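Local coordinates for protein AlyGC (Glaciecola chathamensis, PDB 5GKD) that cleaves alginate as a lyase of polysaccharide lyase family 6, probably by beta-elimination, and carries a bound calcium ion, at residues 2-7 with 25-30; 108-113 with 425-430; 369-374 with 383-388. All blocks are in the same frame, centred on the assembly; numbering follows the deposited sequence.

Interaction 1 of 3, residues 2-7 with 25-30; sequences DLLVKT and ILANGT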
# COMPACT_ATOMS: atom_id res chain seq x y z
N ASP A 2 -43.52 -10.27 -24.35
CA ASP A 2 -42.11 -9.89 -24.37
C ASP A 2 -41.97 -8.37 -24.35
O ASP A 2 -42.60 -7.69 -25.16
CB ASP A 2 -41.40 -10.45 -25.61
CG ASP A 2 -41.24 -11.95 -25.55
OD1 ASP A 2 -41.50 -12.54 -24.49
OD2 ASP A 2 -40.84 -12.53 -26.58
N LEU A 3 -41.13 -7.86 -23.45
CA LEU A 3 -40.93 -6.44 -23.19
C LEU A 3 -39.45 -6.11 -23.42
O LEU A 3 -38.63 -6.16 -22.50
CB LEU A 3 -41.38 -6.08 -21.76
CG LEU A 3 -42.87 -6.08 -21.34
CD1 LEU A 3 -43.58 -7.36 -21.66
CD2 LEU A 3 -43.02 -5.80 -19.86
N LEU A 4 -39.11 -5.77 -24.66
CA LEU A 4 -37.75 -5.40 -25.02
C LEU A 4 -37.43 -4.02 -24.45
O LEU A 4 -38.20 -3.08 -24.63
CB LEU A 4 -37.61 -5.39 -26.55
CG LEU A 4 -36.32 -5.76 -27.28
CD1 LEU A 4 -36.13 -4.89 -28.52
CD2 LEU A 4 -35.10 -5.73 -26.39
N VAL A 5 -36.28 -3.90 -23.78
CA VAL A 5 -35.85 -2.63 -23.19
C VAL A 5 -34.39 -2.37 -23.55
O VAL A 5 -33.58 -3.30 -23.66
CB VAL A 5 -36.04 -2.61 -21.67
CG1 VAL A 5 -37.52 -2.74 -21.34
CG2 VAL A 5 -35.23 -3.72 -20.99
N LYS A 6 -34.05 -1.10 -23.76
CA LYS A 6 -32.72 -0.74 -24.22
C LYS A 6 -32.00 0.23 -23.29
O LYS A 6 -30.87 0.62 -23.60
CB LYS A 6 -32.79 -0.14 -25.63
CG LYS A 6 -33.33 -1.10 -26.69
CD LYS A 6 -33.48 -0.45 -28.06
CE LYS A 6 -34.05 -1.44 -29.08
NZ LYS A 6 -34.32 -0.77 -30.39
N THR A 7 -32.61 0.64 -22.18
CA THR A 7 -31.99 1.53 -21.21
C THR A 7 -32.43 1.12 -19.81
O THR A 7 -33.46 0.46 -19.64
CB THR A 7 -32.37 3.00 -21.41
OG1 THR A 7 -33.78 3.16 -21.26
CG2 THR A 7 -31.94 3.50 -22.77
N ILE A 25 -36.77 -8.23 -21.56
CA ILE A 25 -35.66 -8.63 -22.41
C ILE A 25 -34.67 -7.47 -22.49
O ILE A 25 -34.97 -6.41 -23.05
CB ILE A 25 -36.14 -9.04 -23.81
CG1 ILE A 25 -37.12 -10.21 -23.72
CG2 ILE A 25 -34.97 -9.39 -24.68
CD1 ILE A 25 -37.63 -10.65 -25.08
N LEU A 26 -33.47 -7.68 -21.94
CA LEU A 26 -32.39 -6.71 -22.10
C LEU A 26 -31.81 -6.85 -23.51
O LEU A 26 -31.32 -7.92 -23.88
CB LEU A 26 -31.29 -6.93 -21.07
CG LEU A 26 -31.62 -6.86 -19.58
CD1 LEU A 26 -30.33 -6.95 -18.74
CD2 LEU A 26 -32.45 -5.61 -19.25
N ALA A 27 -31.89 -5.76 -24.28
CA ALA A 27 -31.39 -5.74 -25.64
C ALA A 27 -29.89 -6.01 -25.69
O ALA A 27 -29.13 -5.62 -24.81
CB ALA A 27 -31.69 -4.37 -26.29
N ASN A 28 -29.47 -6.69 -26.76
CA ASN A 28 -28.06 -6.98 -26.96
C ASN A 28 -27.24 -5.71 -26.89
O ASN A 28 -27.62 -4.68 -27.44
CB ASN A 28 -27.86 -7.66 -28.32
CG ASN A 28 -28.45 -9.04 -28.36
OD1 ASN A 28 -28.65 -9.68 -27.33
ND2 ASN A 28 -28.74 -9.52 -29.56
N GLY A 29 -26.12 -5.79 -26.19
CA GLY A 29 -25.22 -4.67 -26.04
C GLY A 29 -24.52 -4.75 -24.70
O GLY A 29 -24.64 -5.73 -23.97
N THR A 30 -23.79 -3.68 -24.40
CA THR A 30 -23.02 -3.56 -23.17
C THR A 30 -23.74 -2.59 -22.24
O THR A 30 -23.91 -1.41 -22.57
CB THR A 30 -21.60 -3.09 -23.48
OG1 THR A 30 -20.94 -4.08 -24.30
CG2 THR A 30 -20.80 -2.87 -22.21

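Interaction 2 of 3, residues 108-113 with 425-430; sequences QVVIDN and SWYPKV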
# COMPACT_ATOMS: atom_id res chain seq x y z
N GLN A 108 -28.13 -20.05 -16.56
CA GLN A 108 -27.44 -19.64 -17.77
C GLN A 108 -26.95 -18.20 -17.67
O GLN A 108 -27.12 -17.39 -18.58
CB GLN A 108 -28.34 -19.83 -19.00
CG GLN A 108 -28.75 -21.28 -19.26
CD GLN A 108 -29.25 -21.50 -20.68
OE1 GLN A 108 -28.60 -21.09 -21.62
NE2 GLN A 108 -30.41 -22.13 -20.82
N VAL A 109 -26.33 -17.87 -16.55
CA VAL A 109 -25.60 -16.61 -16.51
C VAL A 109 -24.13 -16.88 -16.19
O VAL A 109 -23.77 -17.79 -15.44
CB VAL A 109 -26.20 -15.54 -15.57
CG1 VAL A 109 -27.60 -15.87 -15.13
CG2 VAL A 109 -25.28 -15.15 -14.44
N VAL A 110 -23.29 -16.07 -16.82
CA VAL A 110 -21.84 -16.15 -16.74
C VAL A 110 -21.36 -15.02 -15.85
O VAL A 110 -21.79 -13.87 -16.01
CB VAL A 110 -21.21 -16.05 -18.13
CG1 VAL A 110 -19.70 -16.01 -18.03
CG2 VAL A 110 -21.67 -17.18 -19.04
N ILE A 111 -20.44 -15.32 -14.94
CA ILE A 111 -19.62 -14.31 -14.30
C ILE A 111 -18.17 -14.66 -14.58
O ILE A 111 -17.69 -15.72 -14.15
CB ILE A 111 -19.88 -14.21 -12.79
CG1 ILE A 111 -21.37 -13.99 -12.51
CG2 ILE A 111 -18.99 -13.11 -12.20
CD1 ILE A 111 -21.72 -13.84 -11.04
N ASP A 112 -17.47 -13.78 -15.29
CA ASP A 112 -16.15 -14.06 -15.85
C ASP A 112 -15.19 -12.98 -15.39
O ASP A 112 -15.20 -11.86 -15.92
CB ASP A 112 -16.23 -14.14 -17.37
CG ASP A 112 -14.92 -14.50 -18.01
OD1 ASP A 112 -13.90 -14.58 -17.30
OD2 ASP A 112 -14.89 -14.70 -19.23
N ASN A 113 -14.37 -13.31 -14.41
CA ASN A 113 -13.30 -12.43 -13.95
C ASN A 113 -13.82 -11.04 -13.59
O ASN A 113 -13.17 -10.03 -13.83
CB ASN A 113 -12.19 -12.34 -15.01
CG ASN A 113 -11.23 -13.49 -14.89
OD1 ASN A 113 -10.27 -13.43 -14.12
ND2 ASN A 113 -11.50 -14.57 -15.61
N SER A 425 -23.78 -23.65 -23.26
CA SER A 425 -23.16 -24.02 -24.53
C SER A 425 -22.59 -22.82 -25.28
O SER A 425 -21.75 -23.00 -26.16
CB SER A 425 -24.18 -24.73 -25.41
OG SER A 425 -25.22 -23.85 -25.78
N TRP A 426 -23.01 -21.61 -24.93
CA TRP A 426 -22.72 -20.42 -25.70
C TRP A 426 -21.60 -19.58 -25.12
O TRP A 426 -21.35 -18.46 -25.59
CB TRP A 426 -24.00 -19.59 -25.85
CG TRP A 426 -24.78 -19.36 -24.57
CD1 TRP A 426 -25.89 -20.04 -24.15
CD2 TRP A 426 -24.52 -18.37 -23.56
NE1 TRP A 426 -26.32 -19.54 -22.95
CE2 TRP A 426 -25.49 -18.52 -22.57
CE3 TRP A 426 -23.55 -17.37 -23.42
CZ2 TRP A 426 -25.53 -17.71 -21.44
CZ3 TRP A 426 -23.59 -16.56 -22.29
CH2 TRP A 426 -24.57 -16.73 -21.32
N TYR A 427 -20.90 -20.08 -24.10
CA TYR A 427 -19.76 -19.36 -23.54
C TYR A 427 -18.63 -20.37 -23.32
O TYR A 427 -18.84 -21.38 -22.65
CB TYR A 427 -20.12 -18.67 -22.24
CG TYR A 427 -19.24 -17.51 -21.88
CD1 TYR A 427 -19.52 -16.23 -22.36
CD2 TYR A 427 -18.13 -17.67 -21.06
CE1 TYR A 427 -18.72 -15.16 -22.03
CE2 TYR A 427 -17.33 -16.59 -20.73
CZ TYR A 427 -17.63 -15.34 -21.22
OH TYR A 427 -16.85 -14.26 -20.91
N PRO A 428 -17.44 -20.11 -23.86
CA PRO A 428 -16.38 -21.13 -23.85
C PRO A 428 -15.76 -21.33 -22.48
O PRO A 428 -15.67 -20.40 -21.67
CB PRO A 428 -15.35 -20.58 -24.84
CG PRO A 428 -15.54 -19.09 -24.74
CD PRO A 428 -17.03 -18.91 -24.60
N LYS A 429 -15.33 -22.56 -22.22
CA LYS A 429 -14.51 -22.90 -21.06
C LYS A 429 -13.05 -22.88 -21.50
O LYS A 429 -12.65 -23.62 -22.39
CB LYS A 429 -14.90 -24.27 -20.51
CG LYS A 429 -16.38 -24.37 -20.12
CD LYS A 429 -16.73 -25.72 -19.53
CE LYS A 429 -18.18 -25.75 -19.05
NZ LYS A 429 -19.16 -25.66 -20.15
N VAL A 430 -12.25 -22.03 -20.86
CA VAL A 430 -11.01 -21.55 -21.45
C VAL A 430 -9.87 -21.74 -20.45
O VAL A 430 -10.09 -22.03 -19.27
CB VAL A 430 -11.16 -20.08 -21.91
CG1 VAL A 430 -10.97 -19.07 -20.77
CG2 VAL A 430 -10.30 -19.79 -23.12
O HOH W 1 -26.76 -23.71 -22.99

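Interaction 3 of 3, residues 369-374 with 383-388; sequences NLLNQD and FEQADI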
# COMPACT_ATOMS: atom_id res chain seq x y z
N ASN A 369 -13.35 -53.67 4.88
CA ASN A 369 -12.63 -52.82 3.93
C ASN A 369 -11.59 -53.65 3.19
O ASN A 369 -10.93 -54.50 3.78
CB ASN A 369 -11.97 -51.64 4.64
CG ASN A 369 -12.97 -50.78 5.36
OD1 ASN A 369 -13.75 -50.05 4.73
ND2 ASN A 369 -12.98 -50.85 6.68
N LEU A 370 -11.45 -53.39 1.89
CA LEU A 370 -10.57 -54.17 1.02
C LEU A 370 -9.39 -53.33 0.57
O LEU A 370 -9.56 -52.19 0.11
CB LEU A 370 -11.32 -54.71 -0.20
CG LEU A 370 -10.51 -55.68 -1.07
CD1 LEU A 370 -10.20 -56.95 -0.29
CD2 LEU A 370 -11.22 -56.04 -2.36
N LEU A 371 -8.21 -53.91 0.69
CA LEU A 371 -6.92 -53.33 0.34
C LEU A 371 -6.26 -54.22 -0.70
O LEU A 371 -6.38 -55.45 -0.63
CB LEU A 371 -6.01 -53.28 1.56
CG LEU A 371 -5.42 -52.04 2.19
CD1 LEU A 371 -4.43 -52.48 3.27
CD2 LEU A 371 -4.76 -51.16 1.16
N ASN A 372 -5.51 -53.62 -1.62
CA ASN A 372 -4.70 -54.43 -2.52
C ASN A 372 -3.49 -54.99 -1.76
O ASN A 372 -3.01 -54.40 -0.79
CB ASN A 372 -4.28 -53.64 -3.76
CG ASN A 372 -3.37 -52.46 -3.45
OD1 ASN A 372 -3.78 -51.50 -2.80
ND2 ASN A 372 -2.15 -52.51 -3.95
N GLN A 373 -3.01 -56.15 -2.22
CA GLN A 373 -2.12 -56.97 -1.41
C GLN A 373 -0.74 -56.34 -1.24
O GLN A 373 -0.06 -56.62 -0.25
CB GLN A 373 -1.98 -58.36 -2.03
CG GLN A 373 -1.51 -58.32 -3.47
CD GLN A 373 -1.42 -59.70 -4.10
OE1 GLN A 373 -1.88 -60.70 -3.52
NE2 GLN A 373 -0.83 -59.76 -5.28
N ASP A 374 -0.32 -55.48 -2.17
CA ASP A 374 0.99 -54.85 -2.07
C ASP A 374 1.03 -53.66 -1.12
O ASP A 374 2.10 -53.08 -0.93
CB ASP A 374 1.48 -54.38 -3.44
CG ASP A 374 1.69 -55.53 -4.39
OD1 ASP A 374 2.04 -56.62 -3.92
OD2 ASP A 374 1.51 -55.32 -5.61
N PHE A 383 -9.62 -54.66 7.82
CA PHE A 383 -9.07 -54.54 6.48
C PHE A 383 -8.59 -55.91 6.03
O PHE A 383 -7.84 -56.58 6.74
CB PHE A 383 -7.93 -53.53 6.44
CG PHE A 383 -8.36 -52.09 6.62
CD1 PHE A 383 -8.62 -51.57 7.88
CD2 PHE A 383 -8.50 -51.26 5.52
CE1 PHE A 383 -9.00 -50.25 8.04
CE2 PHE A 383 -8.89 -49.93 5.68
CZ PHE A 383 -9.14 -49.43 6.93
N GLU A 384 -9.03 -56.35 4.86
CA GLU A 384 -8.51 -57.57 4.29
C GLU A 384 -7.78 -57.22 3.00
O GLU A 384 -8.06 -56.21 2.35
CB GLU A 384 -9.61 -58.60 3.99
CG GLU A 384 -10.87 -57.97 3.38
CD GLU A 384 -12.06 -58.89 3.39
OE1 GLU A 384 -11.99 -60.00 2.86
OE2 GLU A 384 -13.02 -58.48 4.01
N GLN A 385 -6.85 -58.08 2.64
CA GLN A 385 -6.00 -57.83 1.49
C GLN A 385 -6.28 -58.86 0.41
O GLN A 385 -6.56 -60.03 0.70
CB GLN A 385 -4.54 -57.88 1.89
CG GLN A 385 -4.17 -56.81 2.87
CD GLN A 385 -2.69 -56.83 3.17
OE1 GLN A 385 -2.26 -57.46 4.13
NE2 GLN A 385 -1.91 -56.17 2.33
N ALA A 386 -6.19 -58.42 -0.84
CA ALA A 386 -6.45 -59.31 -1.96
C ALA A 386 -5.67 -58.86 -3.17
O ALA A 386 -5.22 -57.71 -3.25
CB ALA A 386 -7.95 -59.38 -2.29
N ASP A 387 -5.52 -59.77 -4.12
CA ASP A 387 -4.97 -59.45 -5.42
C ASP A 387 -6.02 -58.67 -6.20
O ASP A 387 -7.00 -59.25 -6.67
CB ASP A 387 -4.56 -60.73 -6.14
CG ASP A 387 -3.77 -60.46 -7.40
OD1 ASP A 387 -3.68 -59.28 -7.80
OD2 ASP A 387 -3.24 -61.42 -7.98
N ILE A 388 -5.84 -57.36 -6.33
CA ILE A 388 -6.80 -56.49 -6.99
C ILE A 388 -6.14 -55.90 -8.22
O ILE A 388 -5.03 -55.38 -8.13
CB ILE A 388 -7.28 -55.36 -6.06
CG1 ILE A 388 -7.88 -55.92 -4.77
CG2 ILE A 388 -8.29 -54.47 -6.78
CD1 ILE A 388 -8.17 -54.83 -3.76

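Interaction 1 of 3, residues 2-7 with 25-30
D2 meets the tip of I25 at the start of the contact. Its CB comes nearest, 3.8 Å from I25 CD1, with the carboxylate just beyond it; this is van der Waals packing against one methyl. L3 takes part mainly through its backbone. Its O accepts from I25 N in a nearly straight bond (N-H...O 175°), although the donor stands well above the carbonyl plane. L4 is bridged to I25, and both side chains leave the strands on the same face. One branch of L4 folds over the neighbouring strand. Its CD2 comes to 3.4 Å from I25 O and to 3.7 Å from A27 CB, and also reaches I25 CG2. The pairing is parallel and belongs to a beta-alpha-beta unit, in which helix 8-17 connects strand 2-5 to strand 23-26. This unit lies at the N-terminal end of the first beta-helix, a fold expected from the pectate lyase-like clan. V5 is held by two backbone bonds. Its N donates to I25 O at 2.9 Å, and its O accepts from A27 N at 3.0 Å. Its side chain lies on the other face, with L26. At chi1 -63° CG2 lies between the backbone N and the carbonyl carbon, and from there it meets L26 CD2 at 3.8 Å. The two side chains cross at a slant. V5 also packs on A10 and A14 of helix 8-17, and L26 reaches L50 of the next strand, so this face is buried. K6 is exposed and touches with its chain near the base: CG sits 3.7 Å from A27 CB. T7 then leaves the strand pair as the N-cap of helix 8-17, where its OG1 accepts from A10 N.

Interaction 2 of 3, residues 108-113 with 425-430
Strand 105-112 of the first beta-helix receives W426 and Y427 on its outer side. These two aromatic residues lie in the long connection that leads to the second beta-helix. At one end, W426 NE1 donates to Q108 OE1 at 3.1 Å. The acceptor lies close to the indole plane, and the donor lies in the carbonyl plane of the amide. A water that accepts from S425 N also gives Q108 OE1 a weak, long bond. Q108 O sits at the indole edge, 3.3 Å from W426 CZ2. In the middle, V110 is shared by the two rings. Its CG1 is anti to the backbone N (chi1 175°) and sits over one face of Y427, 3.8 Å from the ring centroid. Its CG2 reaches W426 CH2 at 3.7 Å. H139 of the adjoining strand meets the Y427 ring edge-to-face. At the far end, Y427 OH donates to D112 OD2 at 2.6 Å. The hydroxyl comes to the anti lone pair, and the carboxylate stands almost perpendicular to the phenol ring, at 87°. N113 ND2 holds the other oxygen, D112 OD1, with an almost straight bond. Both carboxylate oxygens are therefore engaged by donors. This fixes the rotation of the group and would be expected to favour its ionised form.

Interaction 3 of 3, residues 369-374 with 383-388
N369 lays its CB over one face of the F383 ring, 4.0 Å from the centroid. CG lies beside the backbone N (chi1 -60°), and ND2 stands above the ring towards its rim. The amide is not held by the ring: OD1 accepts from N344 N, and ND2 donates to M341 O and G382 O. L370 swings its CG anti to the backbone N (chi1 -173°). This brings CD2 tip to tip with I388 CD1 at 3.6 Å, while CD1 rests 3.9 Å from A386 CB. The same CD1 lies 3.5 Å from E384 O, and E384 CG packs against it. Strands 369-372 and 383-386 are parallel neighbours, and the pair is the last in the run of parallel strands of the first beta-helix. E384 N donates to N369 O, L371 N to E384 O, and A386 N to L371 O. Past the strand, Q373 N makes only a weak bond to A386 O. The extended side chain of Q373 runs beside D387, both pointing the same way. Their amide and carboxylate are stacked, with planes 17° apart and Q373 NE2 lying 3.7 Å from D387 CG.

Overall arrangement
All three contacts involve the first beta-helix and its run of parallel strands; in interaction 2 the partner is the connection to the second. Interaction 1 lies at the N-terminal end and interaction 3 at the last strand pair, with centres about 62 Å apart. Interaction 2 lies between them, about 20 Å from interaction 1 and 44 Å from interaction 3, centre to centre. None of them touches another. Along the chain, interaction 1 closes first. Interaction 3 then forms within the long excursion that separates the two segments of interaction 2. The chain thus finishes the first beta-helix before residues 425-430 return to an early coil. The calcium-site residues come between 108-113 and 369-374 in sequence.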